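Local coordinates for protein hypoxanthine phosphoribosyltransferase (PDB 4QYI) that probably salvages purines by transferring a phosphoribosyl group from phosphoribosyl pyrophosphate to hypoxanthine or guanine, as in related magnesium-dependent enzymes, at residues Leu12-Val22 and Gly147-Tyr158. Sequence-based numbering, arbitrary orientation.
Sequences LISEEQLQEKV and GFQIPDEFIVGY
Lys21 and Gly147 bring the two backbones closest, their CA atoms 6.1 Å apart, while at the other end Leu12 and Ile155 stand more widely separated; no hydrogen bond crosses, and the segments are held by van der Waals contacts, mostly between side chains. The Phe148 ring is sandwiched. Over one face lies Ile13, whose CD1 is 4.0 Å from the ring centroid in a CH-pi contact; over the opposite face runs the aliphatic part of Lys21. With CG anti to the backbone N (chi1 -175°) and bends at chi2 and chi3, the lysine slides past the ring antiparallel to it: CB nears CZ of Phe148 at 3.3 Å, and CE comes 3.3 Å from Gly147 O. Its ammonium is at most weakly attracted by the ring and pairs instead with Glu24. At the ring edge, in plane, sits Gln17 O. Beyond Ile13, the tips of three side chains converge: Ile150 CD1 meets Ile13 CD1 at a tight 3.5 Å and Leu12 CD2 at 3.6 Å. Leu18 splits its branches, CD2 against Phe148 and CD1 over the Tyr158 face, 4.1 Å from that centroid. The helix start is fixed by a Ser14–Gln17 capping box, in which Gln17 N donates to Ser14 OG (3.0 Å) and Ser14 N to Gln17 OE1. Leu12 and Ile13 form a classic beta bulge opposite Ile172 of strand 172-175. Leu131 also packs on Ile13, Phe148 and Ile150, and Tyr158 OH bonds Asp53 of helix 48-55, so the contact packs helix 15-32 and the corner before it against strand 145-149 of the mixed core sheet and the segment that leads on to strand 155-156 of the small antiparallel sheet.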
ATOM      1  N   LEU A  12      -3.315 -15.110 -15.989  1.00 86.14           N
ATOM      2  CA  LEU A  12      -3.929 -14.254 -17.017  1.00 82.50           C
ATOM      3  C   LEU A  12      -2.971 -13.165 -17.494  1.00 78.42           C
ATOM      4  O   LEU A  12      -2.925 -12.861 -18.682  1.00 77.64           O
ATOM      5  CB  LEU A  12      -5.238 -13.645 -16.508  1.00 82.14           C
ATOM      6  CG  LEU A  12      -6.152 -12.899 -17.498  1.00 84.13           C
ATOM      7  CD1 LEU A  12      -6.821 -13.880 -18.458  1.00 87.35           C
ATOM      8  CD2 LEU A  12      -7.209 -12.112 -16.732  1.00 83.24           C
ATOM      9  N   ILE A  13      -2.219 -12.575 -16.568  1.00 73.12           N
ATOM     10  CA  ILE A  13      -1.261 -11.538 -16.906  1.00 69.70           C
ATOM     11  C   ILE A  13      -0.040 -11.842 -16.072  1.00 68.22           C
ATOM     12  O   ILE A  13      -0.112 -11.885 -14.855  1.00 65.08           O
ATOM     13  CB  ILE A  13      -1.776 -10.131 -16.557  1.00 69.76           C
ATOM     14  CG1 ILE A  13      -3.187  -9.929 -17.117  1.00 72.51           C
ATOM     15  CG2 ILE A  13      -0.829  -9.080 -17.109  1.00 69.26           C
ATOM     16  CD1 ILE A  13      -3.794  -8.590 -16.764  1.00 72.86           C
ATOM     17  N   SER A  14       1.095 -12.056 -16.724  1.00 68.65           N
ATOM     18  CA  SER A  14       2.294 -12.435 -16.010  1.00 67.88           C
ATOM     19  C   SER A  14       2.935 -11.289 -15.261  1.00 66.49           C
ATOM     20  O   SER A  14       2.656 -10.126 -15.497  1.00 66.05           O
ATOM     21  CB  SER A  14       3.328 -12.994 -16.992  1.00 70.34           C
ATOM     22  OG  SER A  14       3.852 -11.963 -17.809  1.00 68.92           O
ATOM     23  N   GLU A  15       3.827 -11.659 -14.359  1.00 68.21           N
ATOM     24  CA  GLU A  15       4.598 -10.715 -13.590  1.00 67.69           C
ATOM     25  C   GLU A  15       5.328  -9.745 -14.531  1.00 68.78           C
ATOM     26  O   GLU A  15       5.292  -8.531 -14.343  1.00 68.06           O
ATOM     27  CB  GLU A  15       5.594 -11.501 -12.738  1.00 70.67           C
ATOM     28  CG  GLU A  15       6.534 -10.661 -11.901  1.00 71.23           C
ATOM     29  CD  GLU A  15       7.426 -11.515 -11.011  1.00 74.43           C
ATOM     30  OE1 GLU A  15       7.258 -12.756 -10.963  1.00 76.88           O
ATOM     31  OE2 GLU A  15       8.286 -10.935 -10.327  1.00 76.50           O
ATOM     32  N   GLU A  16       5.976 -10.286 -15.558  1.00 71.30           N
ATOM     33  CA  GLU A  16       6.729  -9.459 -16.498  1.00 73.38           C
ATOM     34  C   GLU A  16       5.809  -8.531 -17.325  1.00 71.45           C
ATOM     35  O   GLU A  16       6.162  -7.391 -17.611  1.00 68.70           O
ATOM     36  CB  GLU A  16       7.620 -10.369 -17.364  1.00 78.43           C
ATOM     37  CG  GLU A  16       8.629  -9.687 -18.252  1.00 80.97           C
ATOM     38  CD  GLU A  16       8.093  -9.143 -19.567  1.00 84.75           C
ATOM     39  OE1 GLU A  16       6.868  -9.172 -19.809  1.00 84.17           O
ATOM     40  OE2 GLU A  16       8.923  -8.702 -20.392  1.00 87.96           O
ATOM     41  N   GLN A  17       4.650  -9.025 -17.735  1.00 72.30           N
ATOM     42  CA  GLN A  17       3.707  -8.177 -18.461  1.00 73.82           C
ATOM     43  C   GLN A  17       3.248  -7.018 -17.575  1.00 71.14           C
ATOM     44  O   GLN A  17       3.091  -5.894 -18.039  1.00 68.14           O
ATOM     45  CB  GLN A  17       2.483  -8.965 -18.876  1.00 76.95           C
ATOM     46  CG  GLN A  17       2.692  -9.882 -20.048  1.00 82.35           C
ATOM     47  CD  GLN A  17       1.416 -10.661 -20.269  1.00 86.85           C
ATOM     48  OE1 GLN A  17       1.082 -11.549 -19.497  1.00 85.74           O
ATOM     49  NE2 GLN A  17       0.658 -10.281 -21.285  1.00 91.14           N
ATOM     50  N   LEU A  18       3.018  -7.307 -16.301  1.00 67.01           N
ATOM     51  CA  LEU A  18       2.588  -6.274 -15.373  1.00 66.33           C
ATOM     52  C   LEU A  18       3.662  -5.220 -15.235  1.00 66.76           C
ATOM     53  O   LEU A  18       3.365  -4.038 -15.329  1.00 66.47           O
ATOM     54  CB  LEU A  18       2.264  -6.861 -14.010  1.00 62.28           C
ATOM     55  CG  LEU A  18       0.995  -7.690 -13.986  1.00 62.72           C
ATOM     56  CD1 LEU A  18       0.888  -8.559 -12.743  1.00 61.69           C
ATOM     57  CD2 LEU A  18      -0.181  -6.743 -14.090  1.00 63.07           C
ATOM     58  N   GLN A  19       4.907  -5.637 -15.043  1.00 67.45           N
ATOM     59  CA  GLN A  19       5.995  -4.674 -14.899  1.00 71.77           C
ATOM     60  C   GLN A  19       6.145  -3.787 -16.139  1.00 68.39           C
ATOM     61  O   GLN A  19       6.332  -2.579 -16.014  1.00 64.93           O
ATOM     62  CB  GLN A  19       7.311  -5.382 -14.610  1.00 80.01           C
ATOM     63  CG  GLN A  19       8.476  -4.461 -14.290  1.00 86.83           C
ATOM     64  CD  GLN A  19       9.821  -5.154 -14.468  1.00 98.87           C
ATOM     65  OE1 GLN A  19      10.841  -4.507 -14.722  1.00103.40           O
ATOM     66  NE2 GLN A  19       9.830  -6.476 -14.323  1.00104.69           N
ATOM     67  N   GLU A  20       6.079  -4.373 -17.329  1.00 68.12           N
ATOM     68  CA  GLU A  20       6.177  -3.567 -18.552  1.00 70.24           C
ATOM     69  C   GLU A  20       5.014  -2.563 -18.669  1.00 66.15           C
ATOM     70  O   GLU A  20       5.214  -1.391 -18.993  1.00 61.09           O
ATOM     71  CB  GLU A  20       6.237  -4.446 -19.809  1.00 76.82           C
ATOM     72  CG  GLU A  20       7.595  -5.083 -20.005  1.00 87.29           C
ATOM     73  CD  GLU A  20       8.669  -4.032 -20.163  1.00 94.68           C
ATOM     74  OE1 GLU A  20       9.617  -4.104 -19.370  1.00101.38           O
ATOM     75  OE2 GLU A  20       8.537  -3.100 -20.998  1.00102.75           O
ATOM     76  N   LYS A  21       3.800  -3.030 -18.418  1.00 63.93           N
ATOM     77  CA  LYS A  21       2.644  -2.151 -18.549  1.00 63.85           C
ATOM     78  C   LYS A  21       2.652  -1.014 -17.533  1.00 59.11           C
ATOM     79  O   LYS A  21       2.306   0.110 -17.858  1.00 56.42           O
ATOM     80  CB  LYS A  21       1.341  -2.930 -18.426  1.00 65.66           C
ATOM     81  CG  LYS A  21       0.121  -2.058 -18.675  1.00 66.13           C
ATOM     82  CD  LYS A  21       0.137  -1.466 -20.062  1.00 68.92           C
ATOM     83  CE  LYS A  21      -0.100  -2.534 -21.102  1.00 73.20           C
ATOM     84  NZ  LYS A  21       0.002  -1.975 -22.470  1.00 77.40           N
ATOM     85  N   VAL A  22       3.047  -1.317 -16.307  1.00 57.99           N
ATOM     86  CA  VAL A  22       3.110  -0.305 -15.282  1.00 58.88           C
ATOM     87  C   VAL A  22       4.101   0.776 -15.705  1.00 59.09           C
ATOM     88  O   VAL A  22       3.816   1.961 -15.557  1.00 59.11           O
ATOM     89  CB  VAL A  22       3.393  -0.935 -13.902  1.00 60.66           C
ATOM     90  CG1 VAL A  22       3.565   0.122 -12.832  1.00 63.01           C
ATOM     91  CG2 VAL A  22       2.231  -1.863 -13.525  1.00 61.64           C
ATOM     92  N   GLY A 147      -4.364  -0.127 -17.819  1.00 57.62           N
ATOM     93  CA  GLY A 147      -3.365  -1.151 -18.041  1.00 59.43           C
ATOM     94  C   GLY A 147      -3.803  -2.235 -19.006  1.00 62.50           C
ATOM     95  O   GLY A 147      -3.188  -2.444 -20.052  1.00 64.48           O
ATOM     96  N   PHE A 148      -4.889  -2.917 -18.657  1.00 64.45           N
ATOM     97  CA  PHE A 148      -5.381  -4.025 -19.450  1.00 66.18           C
ATOM     98  C   PHE A 148      -6.889  -4.127 -19.434  1.00 68.94           C
ATOM     99  O   PHE A 148      -7.538  -3.877 -18.412  1.00 67.91           O
ATOM    100  CB  PHE A 148      -4.868  -5.336 -18.865  1.00 65.49           C
ATOM    101  CG  PHE A 148      -3.380  -5.409 -18.720  1.00 65.38           C
ATOM    102  CD1 PHE A 148      -2.763  -4.916 -17.580  1.00 63.39           C
ATOM    103  CD2 PHE A 148      -2.602  -6.032 -19.687  1.00 66.97           C
ATOM    104  CE1 PHE A 148      -1.394  -5.021 -17.421  1.00 63.27           C
ATOM    105  CE2 PHE A 148      -1.235  -6.135 -19.533  1.00 66.85           C
ATOM    106  CZ  PHE A 148      -0.634  -5.633 -18.396  1.00 64.51           C
ATOM    107  N   GLN A 149      -7.433  -4.528 -20.572  1.00 73.75           N
ATOM    108  CA  GLN A 149      -8.850  -4.769 -20.692  1.00 78.40           C
ATOM    109  C   GLN A 149      -9.040  -6.260 -20.564  1.00 81.47           C
ATOM    110  O   GLN A 149      -8.531  -7.024 -21.372  1.00 84.36           O
ATOM    111  CB  GLN A 149      -9.413  -4.304 -22.018  1.00 83.92           C
ATOM    112  CG  GLN A 149      -9.670  -2.821 -22.126  1.00 87.17           C
ATOM    113  CD  GLN A 149     -10.594  -2.551 -23.291  1.00 95.50           C
ATOM    114  OE1 GLN A 149     -11.105  -3.491 -23.916  1.00102.20           O
ATOM    115  NE2 GLN A 149     -10.834  -1.283 -23.586  1.00 99.30           N
ATOM    116  N   ILE A 150      -9.757  -6.667 -19.532  1.00 81.59           N
ATOM    117  CA  ILE A 150     -10.007  -8.059 -19.261  1.00 86.42           C
ATOM    118  C   ILE A 150     -11.461  -8.474 -19.398  1.00 91.69           C
ATOM    119  O   ILE A 150     -12.355  -7.663 -19.250  1.00 87.38           O
ATOM    120  CB  ILE A 150      -9.483  -8.337 -17.848  1.00 85.65           C
ATOM    121  CG1 ILE A 150      -7.980  -8.383 -17.987  1.00 84.09           C
ATOM    122  CG2 ILE A 150     -10.049  -9.628 -17.256  1.00 88.55           C
ATOM    123  CD1 ILE A 150      -7.261  -8.497 -16.681  1.00 84.53           C
ATOM    124  N   PRO A 151     -11.698  -9.753 -19.724  1.00100.88           N
ATOM    125  CA  PRO A 151     -13.074 -10.219 -19.833  1.00105.28           C
ATOM    126  C   PRO A 151     -13.707 -10.297 -18.450  1.00103.67           C
ATOM    127  O   PRO A 151     -12.988 -10.454 -17.461  1.00100.72           O
ATOM    128  CB  PRO A 151     -12.931 -11.609 -20.476  1.00109.19           C
ATOM    129  CG  PRO A 151     -11.531 -12.033 -20.197  1.00108.78           C
ATOM    130  CD  PRO A 151     -10.727 -10.770 -20.171  1.00103.59           C
ATOM    131  N   ASP A 152     -15.033 -10.167 -18.396  1.00105.92           N
ATOM    132  CA  ASP A 152     -15.783 -10.215 -17.148  1.00103.83           C
ATOM    133  C   ASP A 152     -15.661 -11.562 -16.437  1.00103.93           C
ATOM    134  O   ASP A 152     -16.503 -12.454 -16.595  1.00104.47           O
ATOM    135  CB  ASP A 152     -17.255  -9.901 -17.406  1.00105.07           C
ATOM    136  CG  ASP A 152     -18.035  -9.717 -16.123  1.00104.36           C
ATOM    137  OD1 ASP A 152     -17.404  -9.536 -15.063  1.00101.27           O
ATOM    138  OD2 ASP A 152     -19.275  -9.721 -16.168  1.00108.29           O
ATOM    139  N   GLU A 153     -14.585 -11.691 -15.668  1.00101.34           N
ATOM    140  CA  GLU A 153     -14.302 -12.889 -14.908  1.00100.56           C
ATOM    141  C   GLU A 153     -13.639 -12.534 -13.570  1.00 93.79           C
ATOM    142  O   GLU A 153     -13.124 -11.429 -13.399  1.00 85.28           O
ATOM    143  CB  GLU A 153     -13.383 -13.774 -15.748  1.00106.70           C
ATOM    144  CG  GLU A 153     -12.849 -15.021 -15.070  1.00113.43           C
ATOM    145  CD  GLU A 153     -11.909 -15.791 -15.980  1.00116.41           C
ATOM    146  OE1 GLU A 153     -10.840 -15.233 -16.323  1.00119.70           O
ATOM    147  OE2 GLU A 153     -12.229 -16.951 -16.333  1.00120.96           O
ATOM    148  N   PHE A 154     -13.658 -13.474 -12.630  1.00 92.79           N
ATOM    149  CA  PHE A 154     -13.054 -13.275 -11.302  1.00 89.99           C
ATOM    150  C   PHE A 154     -11.549 -13.428 -11.394  1.00 87.51           C
ATOM    151  O   PHE A 154     -11.049 -14.403 -11.936  1.00 89.03           O
ATOM    152  CB  PHE A 154     -13.602 -14.269 -10.271  1.00 93.01           C
ATOM    153  CG  PHE A 154     -15.082 -14.157 -10.070  1.00 97.31           C
ATOM    154  CD1 PHE A 154     -15.640 -12.982  -9.589  1.00 96.18           C
ATOM    155  CD2 PHE A 154     -15.918 -15.228 -10.354  1.00101.38           C
ATOM    156  CE1 PHE A 154     -17.008 -12.873  -9.413  1.00 99.76           C
ATOM    157  CE2 PHE A 154     -17.285 -15.129 -10.171  1.00102.82           C
ATOM    158  CZ  PHE A 154     -17.832 -13.949  -9.701  1.00102.56           C
ATOM    159  N   ILE A 155     -10.820 -12.471 -10.841  1.00 80.85           N
ATOM    160  CA  ILE A 155      -9.377 -12.520 -10.895  1.00 79.90           C
ATOM    161  C   ILE A 155      -8.777 -12.238  -9.530  1.00 75.31           C
ATOM    162  O   ILE A 155      -9.420 -11.636  -8.674  1.00 70.84           O
ATOM    163  CB  ILE A 155      -8.839 -11.484 -11.910  1.00 81.18           C
ATOM    164  CG1 ILE A 155      -9.139 -10.027 -11.456  1.00 80.66           C
ATOM    165  CG2 ILE A 155      -9.389 -11.795 -13.303  1.00 84.69           C
ATOM    166  CD1 ILE A 155     -10.606  -9.659 -11.329  1.00 85.68           C
ATOM    167  N   VAL A 156      -7.536 -12.674  -9.340  1.00 72.85           N
ATOM    168  CA  VAL A 156      -6.820 -12.463  -8.094  1.00 69.83           C
ATOM    169  C   VAL A 156      -5.361 -12.203  -8.408  1.00 67.52           C
ATOM    170  O   VAL A 156      -4.915 -12.420  -9.542  1.00 68.19           O
ATOM    171  CB  VAL A 156      -6.910 -13.691  -7.148  1.00 71.00           C
ATOM    172  CG1 VAL A 156      -8.354 -13.962  -6.741  1.00 72.16           C
ATOM    173  CG2 VAL A 156      -6.298 -14.924  -7.791  1.00 73.18           C
ATOM    174  N   GLY A 157      -4.628 -11.732  -7.403  1.00 67.04           N
ATOM    175  CA  GLY A 157      -3.199 -11.445  -7.531  1.00 67.31           C
ATOM    176  C   GLY A 157      -2.837  -9.967  -7.646  1.00 65.85           C
ATOM    177  O   GLY A 157      -3.692  -9.118  -7.926  1.00 64.71           O
ATOM    178  N   TYR A 158      -1.562  -9.659  -7.411  1.00 63.27           N
ATOM    179  CA  TYR A 158      -1.054  -8.299  -7.552  1.00 61.14           C
ATOM    180  C   TYR A 158      -1.937  -7.288  -6.782  1.00 59.28           C
ATOM    181  O   TYR A 158      -2.339  -6.257  -7.316  1.00 56.39           O
ATOM    182  CB  TYR A 158      -0.956  -7.959  -9.057  1.00 62.53           C
ATOM    183  CG  TYR A 158      -0.066  -6.778  -9.404  1.00 62.84           C
ATOM    184  CD1 TYR A 158       1.328  -6.906  -9.429  1.00 63.38           C
ATOM    185  CD2 TYR A 158      -0.611  -5.552  -9.760  1.00 63.93           C
ATOM    186  CE1 TYR A 158       2.141  -5.829  -9.750  1.00 60.55           C
ATOM    187  CE2 TYR A 158       0.196  -4.473 -10.099  1.00 62.22           C
ATOM    188  CZ  TYR A 158       1.566  -4.622 -10.095  1.00 59.87           C
ATOM    189  OH  TYR A 158       2.340  -3.532 -10.415  1.00 59.38           O
TER